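Local coordinates for protein beta-glucuronidase (uncultured Clostridium sp., PDB 6U7J) that probably hydrolyses beta-glucuronides as a family 2 glycosidase of gut bacteria, an activity that can set free estrogens from their glucuronide conjugates, at residues B[451-456]-B[491-496]; B[466-471]-B[503-508]; B[485-490]-B[536-541]; B[548-553]-B[570-575]. All blocks are in the same frame, centred on the assembly; numbering follows the deposited sequence.

Interaction 1: residues B[451-456]-B[491-496]; sequences VDVEED and LIKWHE. Unlike the reference sequence in segment 451-456: Glu455 (reference Asp).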
# COMPACT_ATOMS: atom_id res chain seq x y z
N VAL B 451 -31.14 -15.63 5.74
CA VAL B 451 -31.50 -16.53 6.84
C VAL B 451 -31.32 -17.98 6.38
O VAL B 451 -31.21 -18.24 5.18
CB VAL B 451 -32.95 -16.32 7.32
CG1 VAL B 451 -33.20 -14.88 7.77
CG2 VAL B 451 -33.93 -16.74 6.24
N ASP B 452 -31.31 -18.91 7.33
CA ASP B 452 -31.12 -20.32 7.00
C ASP B 452 -32.30 -20.85 6.19
O ASP B 452 -33.45 -20.44 6.39
CB ASP B 452 -30.95 -21.15 8.28
CG ASP B 452 -29.72 -20.72 9.11
OD1 ASP B 452 -28.67 -20.39 8.50
OD2 ASP B 452 -29.80 -20.73 10.36
N VAL B 453 -32.01 -21.76 5.25
CA VAL B 453 -33.05 -22.26 4.36
C VAL B 453 -34.17 -22.95 5.14
O VAL B 453 -35.34 -22.86 4.76
CB VAL B 453 -32.44 -23.21 3.30
CG1 VAL B 453 -31.65 -24.34 3.97
CG2 VAL B 453 -33.53 -23.77 2.40
N GLU B 454 -33.83 -23.62 6.24
CA GLU B 454 -34.85 -24.24 7.08
C GLU B 454 -35.81 -23.21 7.66
O GLU B 454 -36.99 -23.51 7.86
CB GLU B 454 -34.19 -25.04 8.21
CG GLU B 454 -33.23 -26.11 7.72
CD GLU B 454 -31.81 -25.58 7.59
OE1 GLU B 454 -31.61 -24.36 7.78
OE2 GLU B 454 -30.90 -26.39 7.29
N GLU B 455 -35.34 -22.00 7.92
CA GLU B 455 -36.15 -21.00 8.60
C GLU B 455 -36.85 -20.02 7.67
O GLU B 455 -37.78 -19.34 8.11
CB GLU B 455 -35.29 -20.23 9.60
CG GLU B 455 -34.48 -21.13 10.51
CD GLU B 455 -34.70 -20.82 11.98
OE1 GLU B 455 -33.78 -21.08 12.78
OE2 GLU B 455 -35.79 -20.31 12.33
N ASP B 456 -36.44 -19.94 6.41
CA ASP B 456 -37.06 -18.98 5.50
C ASP B 456 -38.54 -19.27 5.37
O ASP B 456 -38.98 -20.42 5.38
CB ASP B 456 -36.42 -19.03 4.11
CG ASP B 456 -37.14 -18.10 3.13
OD1 ASP B 456 -37.34 -16.92 3.49
OD2 ASP B 456 -37.52 -18.54 2.02
N LEU B 491 -26.87 -25.17 -1.43
CA LEU B 491 -27.55 -25.02 -2.71
C LEU B 491 -28.61 -26.09 -2.90
O LEU B 491 -29.73 -25.80 -3.35
CB LEU B 491 -26.53 -25.11 -3.85
CG LEU B 491 -25.62 -23.91 -4.08
CD1 LEU B 491 -24.62 -24.24 -5.18
CD2 LEU B 491 -26.47 -22.69 -4.44
N ILE B 492 -28.28 -27.34 -2.55
CA ILE B 492 -29.21 -28.44 -2.81
C ILE B 492 -30.42 -28.35 -1.88
O ILE B 492 -31.55 -28.63 -2.30
CB ILE B 492 -28.48 -29.79 -2.71
CG1 ILE B 492 -27.45 -29.92 -3.84
CG2 ILE B 492 -29.46 -30.94 -2.78
CD1 ILE B 492 -26.55 -31.13 -3.70
N LYS B 493 -30.20 -27.92 -0.63
CA LYS B 493 -31.33 -27.72 0.28
C LYS B 493 -32.29 -26.63 -0.22
O LYS B 493 -33.51 -26.78 -0.12
CB LYS B 493 -30.82 -27.39 1.69
CG LYS B 493 -30.03 -28.54 2.31
CD LYS B 493 -29.88 -28.44 3.82
CE LYS B 493 -29.09 -27.21 4.23
NZ LYS B 493 -28.63 -27.28 5.65
N TRP B 494 -31.76 -25.54 -0.78
CA TRP B 494 -32.63 -24.48 -1.30
C TRP B 494 -33.44 -24.98 -2.50
O TRP B 494 -34.62 -24.62 -2.66
CB TRP B 494 -31.80 -23.25 -1.70
CG TRP B 494 -31.33 -22.39 -0.55
CD1 TRP B 494 -30.08 -22.36 -0.01
CD2 TRP B 494 -32.10 -21.43 0.18
NE1 TRP B 494 -30.02 -21.46 1.02
CE2 TRP B 494 -31.25 -20.87 1.16
CE3 TRP B 494 -33.43 -20.99 0.12
CZ2 TRP B 494 -31.68 -19.89 2.06
CZ3 TRP B 494 -33.86 -20.02 1.01
CH2 TRP B 494 -32.99 -19.49 1.97
N HIS B 495 -32.83 -25.80 -3.35
CA HIS B 495 -33.57 -26.31 -4.51
C HIS B 495 -34.63 -27.31 -4.09
O HIS B 495 -35.76 -27.29 -4.60
CB HIS B 495 -32.62 -26.95 -5.50
CG HIS B 495 -33.30 -27.47 -6.72
ND1 HIS B 495 -34.06 -26.67 -7.54
CD2 HIS B 495 -33.33 -28.71 -7.27
CE1 HIS B 495 -34.53 -27.39 -8.54
NE2 HIS B 495 -34.10 -28.63 -8.40
N GLU B 496 -34.29 -28.20 -3.15
CA GLU B 496 -35.25 -29.20 -2.71
C GLU B 496 -36.44 -28.54 -2.02
O GLU B 496 -37.58 -28.98 -2.20
CB GLU B 496 -34.57 -30.22 -1.81
CG GLU B 496 -33.89 -31.35 -2.58
CD GLU B 496 -33.02 -32.25 -1.70
OE1 GLU B 496 -32.82 -31.91 -0.52
OE2 GLU B 496 -32.54 -33.30 -2.21

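Interaction 2: residues B[466-471]-B[503-508]; sequences CINRYF and IVTEYG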
# COMPACT_ATOMS: atom_id res chain seq x y z
N CYS B 466 -32.89 -16.49 -4.65
CA CYS B 466 -31.63 -15.74 -4.66
C CYS B 466 -31.04 -15.81 -3.26
O CYS B 466 -31.71 -15.42 -2.29
CB CYS B 466 -31.88 -14.29 -5.08
SG CYS B 466 -32.25 -14.10 -6.84
N ILE B 467 -29.82 -16.31 -3.13
CA ILE B 467 -29.20 -16.47 -1.81
C ILE B 467 -27.87 -15.73 -1.76
O ILE B 467 -27.09 -15.73 -2.72
CB ILE B 467 -29.02 -17.96 -1.43
CG1 ILE B 467 -27.97 -18.64 -2.31
CG2 ILE B 467 -30.36 -18.69 -1.53
CD1 ILE B 467 -27.66 -20.06 -1.89
N ASN B 468 -27.64 -15.07 -0.63
CA ASN B 468 -26.38 -14.40 -0.32
C ASN B 468 -25.60 -15.30 0.63
O ASN B 468 -26.04 -15.54 1.76
CB ASN B 468 -26.63 -13.03 0.32
CG ASN B 468 -27.23 -12.01 -0.66
OD1 ASN B 468 -27.36 -12.28 -1.85
ND2 ASN B 468 -27.57 -10.83 -0.15
N ARG B 469 -24.46 -15.79 0.19
CA ARG B 469 -23.77 -16.84 0.92
C ARG B 469 -22.28 -16.55 0.92
O ARG B 469 -21.69 -16.34 -0.14
CB ARG B 469 -24.04 -18.22 0.29
CG ARG B 469 -25.38 -18.82 0.72
CD ARG B 469 -25.40 -18.99 2.21
NE ARG B 469 -26.67 -19.48 2.75
CZ ARG B 469 -27.55 -18.71 3.38
NH1 ARG B 469 -27.32 -17.40 3.52
NH2 ARG B 469 -28.67 -19.24 3.88
N TYR B 470 -21.68 -16.57 2.11
CA TYR B 470 -20.29 -16.18 2.30
C TYR B 470 -19.54 -17.28 3.03
O TYR B 470 -18.87 -17.05 4.05
CB TYR B 470 -20.21 -14.86 3.05
CG TYR B 470 -20.73 -13.68 2.28
CD1 TYR B 470 -19.91 -12.98 1.43
CD2 TYR B 470 -22.06 -13.26 2.43
CE1 TYR B 470 -20.36 -11.89 0.74
CE2 TYR B 470 -22.53 -12.14 1.74
CZ TYR B 470 -21.67 -11.46 0.89
OH TYR B 470 -22.08 -10.37 0.19
N PHE B 471 -19.66 -18.50 2.53
CA PHE B 471 -18.82 -19.57 3.02
C PHE B 471 -17.36 -19.24 2.73
O PHE B 471 -17.02 -18.76 1.65
CB PHE B 471 -19.24 -20.89 2.38
CG PHE B 471 -20.61 -21.36 2.82
CD1 PHE B 471 -20.86 -21.68 4.15
CD2 PHE B 471 -21.65 -21.46 1.92
CE1 PHE B 471 -22.12 -22.11 4.56
CE2 PHE B 471 -22.91 -21.90 2.32
CZ PHE B 471 -23.14 -22.23 3.64
N ILE B 503 -30.02 -18.43 -8.02
CA ILE B 503 -28.89 -17.55 -8.27
C ILE B 503 -28.18 -17.32 -6.94
O ILE B 503 -28.84 -17.07 -5.92
CB ILE B 503 -29.36 -16.21 -8.87
CG1 ILE B 503 -30.11 -16.42 -10.18
CG2 ILE B 503 -28.17 -15.27 -9.10
CD1 ILE B 503 -30.72 -15.14 -10.69
N VAL B 504 -26.86 -17.42 -6.95
CA VAL B 504 -26.06 -16.98 -5.80
C VAL B 504 -25.80 -15.50 -6.04
O VAL B 504 -24.94 -15.12 -6.85
CB VAL B 504 -24.76 -17.78 -5.64
CG1 VAL B 504 -23.99 -17.28 -4.41
CG2 VAL B 504 -25.06 -19.29 -5.49
N THR B 505 -26.59 -14.66 -5.39
CA THR B 505 -26.56 -13.23 -5.70
C THR B 505 -25.40 -12.50 -5.03
O THR B 505 -25.11 -11.36 -5.41
CB THR B 505 -27.90 -12.58 -5.31
OG1 THR B 505 -28.39 -13.16 -4.09
CG2 THR B 505 -28.95 -12.76 -6.42
N GLU B 506 -24.72 -13.14 -4.07
CA GLU B 506 -23.59 -12.54 -3.37
C GLU B 506 -22.70 -13.66 -2.84
O GLU B 506 -23.20 -14.64 -2.28
CB GLU B 506 -24.03 -11.65 -2.19
CG GLU B 506 -24.72 -10.33 -2.56
CD GLU B 506 -25.01 -9.44 -1.34
OE1 GLU B 506 -24.34 -9.61 -0.31
OE2 GLU B 506 -25.92 -8.58 -1.42
N TYR B 507 -21.39 -13.49 -3.00
CA TYR B 507 -20.36 -14.29 -2.35
C TYR B 507 -19.01 -13.64 -2.62
O TYR B 507 -18.82 -12.98 -3.64
CB TYR B 507 -20.38 -15.74 -2.86
CG TYR B 507 -20.01 -15.95 -4.33
CD1 TYR B 507 -20.82 -15.46 -5.35
CD2 TYR B 507 -18.89 -16.70 -4.68
CE1 TYR B 507 -20.48 -15.68 -6.69
CE2 TYR B 507 -18.54 -16.92 -6.00
CZ TYR B 507 -19.35 -16.43 -7.01
OH TYR B 507 -19.01 -16.65 -8.32
N GLY B 508 -18.06 -13.80 -1.69
CA GLY B 508 -16.77 -13.15 -1.88
C GLY B 508 -16.05 -12.95 -0.55
O GLY B 508 -16.38 -13.57 0.45
O HOH W 1 -17.54 -16.23 0.45

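Interaction 3: residues B[485-490]-B[536-541]; sequences PSLKTD and NKAMDE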
# COMPACT_ATOMS: atom_id res chain seq x y z
N PRO B 485 -17.88 -27.96 -0.04
CA PRO B 485 -18.95 -28.78 0.56
C PRO B 485 -20.09 -27.96 1.13
O PRO B 485 -21.26 -28.31 0.93
CB PRO B 485 -18.22 -29.56 1.66
CG PRO B 485 -16.82 -29.54 1.27
CD PRO B 485 -16.58 -28.24 0.59
N SER B 486 -19.78 -26.87 1.85
CA SER B 486 -20.83 -26.10 2.50
C SER B 486 -21.79 -25.50 1.48
O SER B 486 -23.01 -25.49 1.69
CB SER B 486 -20.24 -25.01 3.38
OG SER B 486 -19.50 -25.59 4.43
N LEU B 487 -21.26 -24.97 0.38
CA LEU B 487 -22.14 -24.30 -0.57
C LEU B 487 -22.95 -25.32 -1.37
O LEU B 487 -24.15 -25.11 -1.59
CB LEU B 487 -21.34 -23.39 -1.51
CG LEU B 487 -22.26 -22.52 -2.37
CD1 LEU B 487 -23.08 -21.56 -1.52
CD2 LEU B 487 -21.50 -21.77 -3.46
N LYS B 488 -22.32 -26.42 -1.81
CA LYS B 488 -23.06 -27.45 -2.52
C LYS B 488 -24.22 -27.97 -1.68
O LYS B 488 -25.35 -28.08 -2.17
CB LYS B 488 -22.14 -28.61 -2.91
CG LYS B 488 -22.77 -29.60 -3.89
CD LYS B 488 -21.78 -30.72 -4.22
CE LYS B 488 -22.42 -31.87 -5.01
NZ LYS B 488 -23.28 -31.33 -6.09
N THR B 489 -23.96 -28.26 -0.41
CA THR B 489 -25.01 -28.74 0.47
C THR B 489 -26.12 -27.71 0.62
O THR B 489 -27.31 -28.04 0.53
CB THR B 489 -24.43 -29.09 1.84
OG1 THR B 489 -23.55 -30.20 1.72
CG2 THR B 489 -25.54 -29.43 2.82
N ASP B 490 -25.75 -26.45 0.83
CA ASP B 490 -26.78 -25.42 1.00
C ASP B 490 -27.56 -25.23 -0.29
O ASP B 490 -28.79 -25.14 -0.26
CB ASP B 490 -26.14 -24.11 1.47
CG ASP B 490 -27.14 -23.19 2.14
OD1 ASP B 490 -27.72 -23.58 3.18
OD2 ASP B 490 -27.35 -22.07 1.63
N ASN B 536 -17.37 -21.41 -6.72
CA ASN B 536 -17.74 -21.69 -8.10
C ASN B 536 -17.78 -23.19 -8.37
O ASN B 536 -18.63 -23.67 -9.14
CB ASN B 536 -16.76 -21.00 -9.05
CG ASN B 536 -17.05 -19.52 -9.19
OD1 ASN B 536 -18.07 -19.04 -8.72
ND2 ASN B 536 -16.14 -18.79 -9.83
N LYS B 537 -16.88 -23.94 -7.74
CA LYS B 537 -16.88 -25.39 -7.88
C LYS B 537 -18.21 -25.98 -7.42
O LYS B 537 -18.75 -26.88 -8.06
CB LYS B 537 -15.73 -25.99 -7.07
CG LYS B 537 -15.47 -27.44 -7.36
CD LYS B 537 -14.41 -28.00 -6.43
CE LYS B 537 -14.84 -29.35 -5.87
NZ LYS B 537 -13.80 -30.40 -6.04
N ALA B 538 -18.75 -25.46 -6.31
CA ALA B 538 -20.02 -25.95 -5.80
C ALA B 538 -21.14 -25.73 -6.82
O ALA B 538 -21.90 -26.66 -7.13
CB ALA B 538 -20.35 -25.26 -4.48
N MET B 539 -21.25 -24.52 -7.34
CA MET B 539 -22.33 -24.21 -8.27
C MET B 539 -22.19 -25.00 -9.56
O MET B 539 -23.20 -25.36 -10.18
CB MET B 539 -22.35 -22.72 -8.57
CG MET B 539 -22.52 -21.83 -7.35
SD MET B 539 -22.50 -20.09 -7.86
CE MET B 539 -20.91 -19.58 -7.19
N ASP B 540 -20.96 -25.27 -9.99
CA ASP B 540 -20.77 -26.03 -11.22
C ASP B 540 -21.29 -27.46 -11.11
O ASP B 540 -21.55 -28.09 -12.14
CB ASP B 540 -19.29 -26.02 -11.60
CG ASP B 540 -18.87 -24.71 -12.24
OD1 ASP B 540 -19.77 -23.93 -12.62
OD2 ASP B 540 -17.65 -24.48 -12.37
N GLU B 541 -21.47 -27.97 -9.89
CA GLU B 541 -22.02 -29.31 -9.70
C GLU B 541 -23.53 -29.33 -9.49
O GLU B 541 -24.09 -30.39 -9.20
CB GLU B 541 -21.32 -29.99 -8.52
CG GLU B 541 -19.87 -30.27 -8.82
CD GLU B 541 -19.15 -31.05 -7.73
OE1 GLU B 541 -19.81 -31.50 -6.76
OE2 GLU B 541 -17.92 -31.21 -7.87

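Interaction 4: residues B[548-553]-B[570-575]; sequences EHIWAF and KGIFTR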
# COMPACT_ATOMS: atom_id res chain seq x y z
N GLU B 548 -24.47 -16.54 -11.11
CA GLU B 548 -23.53 -16.25 -10.03
C GLU B 548 -23.19 -14.77 -10.07
O GLU B 548 -22.76 -14.24 -11.10
CB GLU B 548 -22.25 -17.11 -10.16
CG GLU B 548 -21.39 -16.81 -11.38
CD GLU B 548 -20.41 -17.94 -11.71
OE1 GLU B 548 -20.85 -19.12 -11.76
OE2 GLU B 548 -19.20 -17.66 -11.91
N HIS B 549 -23.40 -14.09 -8.95
CA HIS B 549 -23.06 -12.68 -8.84
C HIS B 549 -22.08 -12.55 -7.69
O HIS B 549 -22.44 -12.81 -6.54
CB HIS B 549 -24.30 -11.81 -8.64
CG HIS B 549 -24.93 -11.34 -9.92
ND1 HIS B 549 -25.86 -10.32 -9.97
CD2 HIS B 549 -24.76 -11.75 -11.20
CE1 HIS B 549 -26.23 -10.12 -11.22
NE2 HIS B 549 -25.58 -10.98 -11.99
N ILE B 550 -20.83 -12.22 -8.02
CA ILE B 550 -19.82 -11.98 -7.01
C ILE B 550 -20.17 -10.69 -6.29
O ILE B 550 -20.66 -9.74 -6.90
CB ILE B 550 -18.43 -11.91 -7.67
CG1 ILE B 550 -18.02 -13.28 -8.21
CG2 ILE B 550 -17.38 -11.42 -6.67
CD1 ILE B 550 -16.88 -13.22 -9.20
N TRP B 551 -19.96 -10.65 -4.98
CA TRP B 551 -20.31 -9.43 -4.27
C TRP B 551 -19.15 -8.46 -4.25
O TRP B 551 -18.01 -8.81 -3.89
CB TRP B 551 -20.78 -9.63 -2.84
CG TRP B 551 -21.03 -8.27 -2.19
CD1 TRP B 551 -20.39 -7.75 -1.10
CD2 TRP B 551 -21.94 -7.24 -2.64
NE1 TRP B 551 -20.86 -6.48 -0.82
CE2 TRP B 551 -21.82 -6.15 -1.74
CE3 TRP B 551 -22.87 -7.15 -3.68
CZ2 TRP B 551 -22.58 -4.99 -1.86
CZ3 TRP B 551 -23.64 -5.98 -3.81
CH2 TRP B 551 -23.49 -4.92 -2.90
N ALA B 552 -19.50 -7.22 -4.59
CA ALA B 552 -18.67 -6.05 -4.77
C ALA B 552 -17.97 -6.18 -6.10
O ALA B 552 -16.98 -6.90 -6.27
CB ALA B 552 -17.74 -5.85 -3.58
N PHE B 553 -18.61 -5.54 -7.09
CA PHE B 553 -17.91 -5.08 -8.28
C PHE B 553 -16.67 -4.28 -7.89
O PHE B 553 -15.57 -4.56 -8.37
CB PHE B 553 -18.88 -4.23 -9.12
CG PHE B 553 -18.27 -3.63 -10.33
CD1 PHE B 553 -17.96 -2.27 -10.37
CD2 PHE B 553 -17.98 -4.42 -11.44
CE1 PHE B 553 -17.38 -1.71 -11.49
CE2 PHE B 553 -17.39 -3.87 -12.57
CZ PHE B 553 -17.10 -2.52 -12.61
N LYS B 570 -14.57 -6.03 -0.42
CA LYS B 570 -14.87 -7.23 -1.21
C LYS B 570 -14.87 -6.96 -2.71
O LYS B 570 -15.13 -7.89 -3.49
CB LYS B 570 -16.22 -7.84 -0.81
CG LYS B 570 -16.33 -8.24 0.65
CD LYS B 570 -17.45 -9.26 0.85
CE LYS B 570 -17.49 -9.75 2.28
NZ LYS B 570 -17.66 -8.61 3.20
N GLY B 571 -14.62 -5.72 -3.14
CA GLY B 571 -14.52 -5.42 -4.56
C GLY B 571 -13.57 -6.33 -5.31
O GLY B 571 -12.49 -6.69 -4.81
N ILE B 572 -13.99 -6.76 -6.51
CA ILE B 572 -13.09 -7.39 -7.46
C ILE B 572 -12.21 -6.33 -8.09
O ILE B 572 -11.06 -6.60 -8.47
CB ILE B 572 -13.90 -8.18 -8.52
CG1 ILE B 572 -14.40 -9.51 -7.95
CG2 ILE B 572 -13.09 -8.49 -9.75
CD1 ILE B 572 -13.37 -10.25 -7.07
N PHE B 573 -12.72 -5.10 -8.19
CA PHE B 573 -11.95 -3.93 -8.59
C PHE B 573 -11.80 -2.97 -7.41
O PHE B 573 -12.58 -3.00 -6.44
CB PHE B 573 -12.65 -3.22 -9.76
CG PHE B 573 -12.77 -4.06 -11.00
CD1 PHE B 573 -11.73 -4.12 -11.92
CD2 PHE B 573 -13.93 -4.78 -11.26
CE1 PHE B 573 -11.84 -4.90 -13.08
CE2 PHE B 573 -14.06 -5.56 -12.41
CZ PHE B 573 -13.01 -5.62 -13.32
N THR B 574 -10.77 -2.13 -7.47
CA THR B 574 -10.64 -1.11 -6.42
C THR B 574 -11.72 -0.05 -6.60
O THR B 574 -12.45 -0.04 -7.60
CB THR B 574 -9.26 -0.47 -6.47
OG1 THR B 574 -9.14 0.29 -7.68
CG2 THR B 574 -8.14 -1.56 -6.41
N ARG B 575 -11.81 0.86 -5.63
CA ARG B 575 -12.77 1.96 -5.76
C ARG B 575 -12.43 2.80 -6.98
O ARG B 575 -13.33 3.40 -7.59
CB ARG B 575 -12.80 2.84 -4.50
CG ARG B 575 -14.05 3.73 -4.38
CD ARG B 575 -14.20 4.25 -2.96
NE ARG B 575 -15.52 4.81 -2.65
CZ ARG B 575 -15.72 5.87 -1.88
NH1 ARG B 575 -14.68 6.52 -1.36
NH2 ARG B 575 -16.96 6.28 -1.63

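Interaction 1: residues B[451-456]-B[491-496]
Val453 sits over one face of the Trp494 indole, CB above the six-membered ring, joining a loop to a helix on the outer layer of the TIM barrel. The loop follows barrel strand 445-449. The indole belongs to helix 480-498, which comes after the next barrel strand, 465-468. Val453 CB sits 3.5 Å from the centroid of the six-membered ring of Trp494, only 18° off the ring normal. This is a CH-pi contact. Val453 CG2 spreads on across the same face and meets Trp494 CD2 at 3.5 Å, where the two rings are fused. The other branch, CG1, falls between the backbone N and the carbonyl carbon (chi1 55°). There Val453 CG1 lies 3.9 Å from Lys493 CE. Val451 O comes to the indole from the edge, close to the ring plane and 3.6 Å from Trp494 CZ2. The same oxygen accepts from Arg469. Asp456 CB approaches obliquely, while the carboxylate of Asp456 is held by Ser420. Ile467 also packs on the indole. Trp494 NE1 bonds to Asp490, one helical turn earlier, which helps to fix the rotation of the ring. Lys497, one turn further on, bonds to the carbonyl oxygens of Val453 and Asp456. Toward the surface the contact becomes ionic. The Lys493 chain bends at chi3 (-63°) and the Glu454 chain at chi2, bringing their charged ends together in a salt bridge. Lys493 NZ reaches Glu454 OE2 at 2.9 Å, almost in line with the C-O bond.

Interaction 2: residues B[466-471]-B[503-508]
Cys466 and Ile503 open a parallel pairing between two neighbouring strands of the TIM barrel, joined by helix 480-498 in a beta-alpha-beta unit. Cys466 also packs its SG on Thr505 CG2. Ile467 bonds through both its backbone N and its backbone O. Ile467 N donates to Ile503 O at 3.1 Å, and Ile467 O accepts from Thr505 N at 2.9 Å. A beta bulge follows, and Asn468 pairs with Glu506. The Asn468 amide stacks on the Glu506 carboxylate, their planes 25° apart. Asn468 OD1 takes the Thr505 hydroxyl, OG1, at 2.6 Å, while its ND2 bonds to Glu417. The end of strand 502-506 is where family 2 glycosidases carry their nucleophile, and Glu506 is consistent with that role. Arg469 N donates to Glu506 O at 3.0 Å in an almost straight bond (176°). The Arg469 side chain leads away, to a salt bridge with Asp490. With CG anti to the carbonyl carbon (chi1 -67°), the Tyr470 ring reaches across to Glu506, and its hydroxyl meets OE1. That oxygen lies in the ring plane. The bond is modelled as very short, so its exact length is doubtful. Glu506 OE2 forms a salt bridge with Arg338. At Phe471 a water takes over: it donates to Phe471 O at 2.8 Å and accepts from Gly508 N at 3.3 Å.

Interaction 3: residues B[485-490]-B[536-541]
Ala538 packs its methyl group against Leu487 and Lys488, where two helices of the TIM-barrel outer layer come close. The apolar contacts form the inner part. Leu487 CB meets Ala538 CB at 3.6 Å. Leu487 CG is anti to the backbone N (chi1 -171°), which carries the branched end on past the alanine. Leu487 CD2 then reaches Met539 CG at 4.0 Å, the two side chains crossing at a slant. The small Ala538 side chain also touches backbone: its CB is 3.5 Å from Lys488 N. The CA atoms of Lys488 and Ala538 are 4.7 Å apart, so the helices meet closely here. Their axes approach to 8.1 Å and cross at -34°. The ionic contact lies on the more exposed side. Lys488 runs extended as far as CE and bends only at chi4 (44°). It crosses Glu541 at about a right angle. Lys488 NZ and Glu541 OE1 form a long salt bridge at 3.5 Å. The methylene carbon comes nearer, with Lys488 CE 3.2 Å from Glu541 OE1. That oxygen also accepts from the hydroxyl of Tyr484, a second partner that helps to hold the carboxylate. Glu541 lies near the C-terminal end of helix 525-540, so the salt bridge joins that end to the middle of helix 480-498. On the inner side, Met539 packs on Leu491 and on strand 545-551, while Leu487 packs on Arg469 and Phe471 in the loop after strand 465-468.

Interaction 4: residues B[548-553]-B[570-575]
Phe553 turns one ring face to Phe573, whose CD2 lies 3.8 Å above the Phe553 plane and toward its rim. The two rings meet obliquely, with planes 47° apart and centroids separated by 5.2 Å. Phe553 CG is anti to the backbone N (chi1 177°), and the ring end comes back toward segment 570-575. At the edge of the Phe573 ring, in its plane, lies Phe553 O. Trp551 is met differently. Lys570 CD comes to the edge of the indole in its plane, 3.8 Å from Trp551 CD1, and Ala552 CB lies over one face. The amine of Lys570 leads away to a salt bridge with Asp510. Strand 545-551 is the last of the eight parallel strands of the TIM barrel. The chain around 552-553 runs on beyond the strand, and 570-575 return in the loop that leads to helix 581-592. Two successive backbone bonds join the two segments. Ile572 N donates to Ala552 O at 3.0 Å. Phe573 N donates to Phe553 O at 2.9 Å. Ile550 and Ile572 cross at about a right angle, with Ile550 CG2 3.8 Å from Ile572 CG1. Helix 581-592 covers both isoleucines, and helix 319-332 packs on both phenylalanines.

All four contacts lie in the TIM-barrel domain. Interactions 2, 3 and 4 are buried, though interaction 3 includes the exposed Glu541; interaction 1 is only partly buried. Interactions 2 and 4 share one sheet, since strands 502-506 and 545-551 are neighbours. Val504 O with His549 N, and Tyr507 O with Trp551 N, probably bond across them. Interaction 2 is the polar one, with buried carboxylate, amide and hydroxyl groups. Interaction 4 relies on backbone bonds and aromatic or aliphatic packing. Interactions 1 and 3 both use helix 480-498, and each pairs an apolar inner part with a salt bridge nearer the surface. Arg469 ties interaction 2 to interactions 1 and 3.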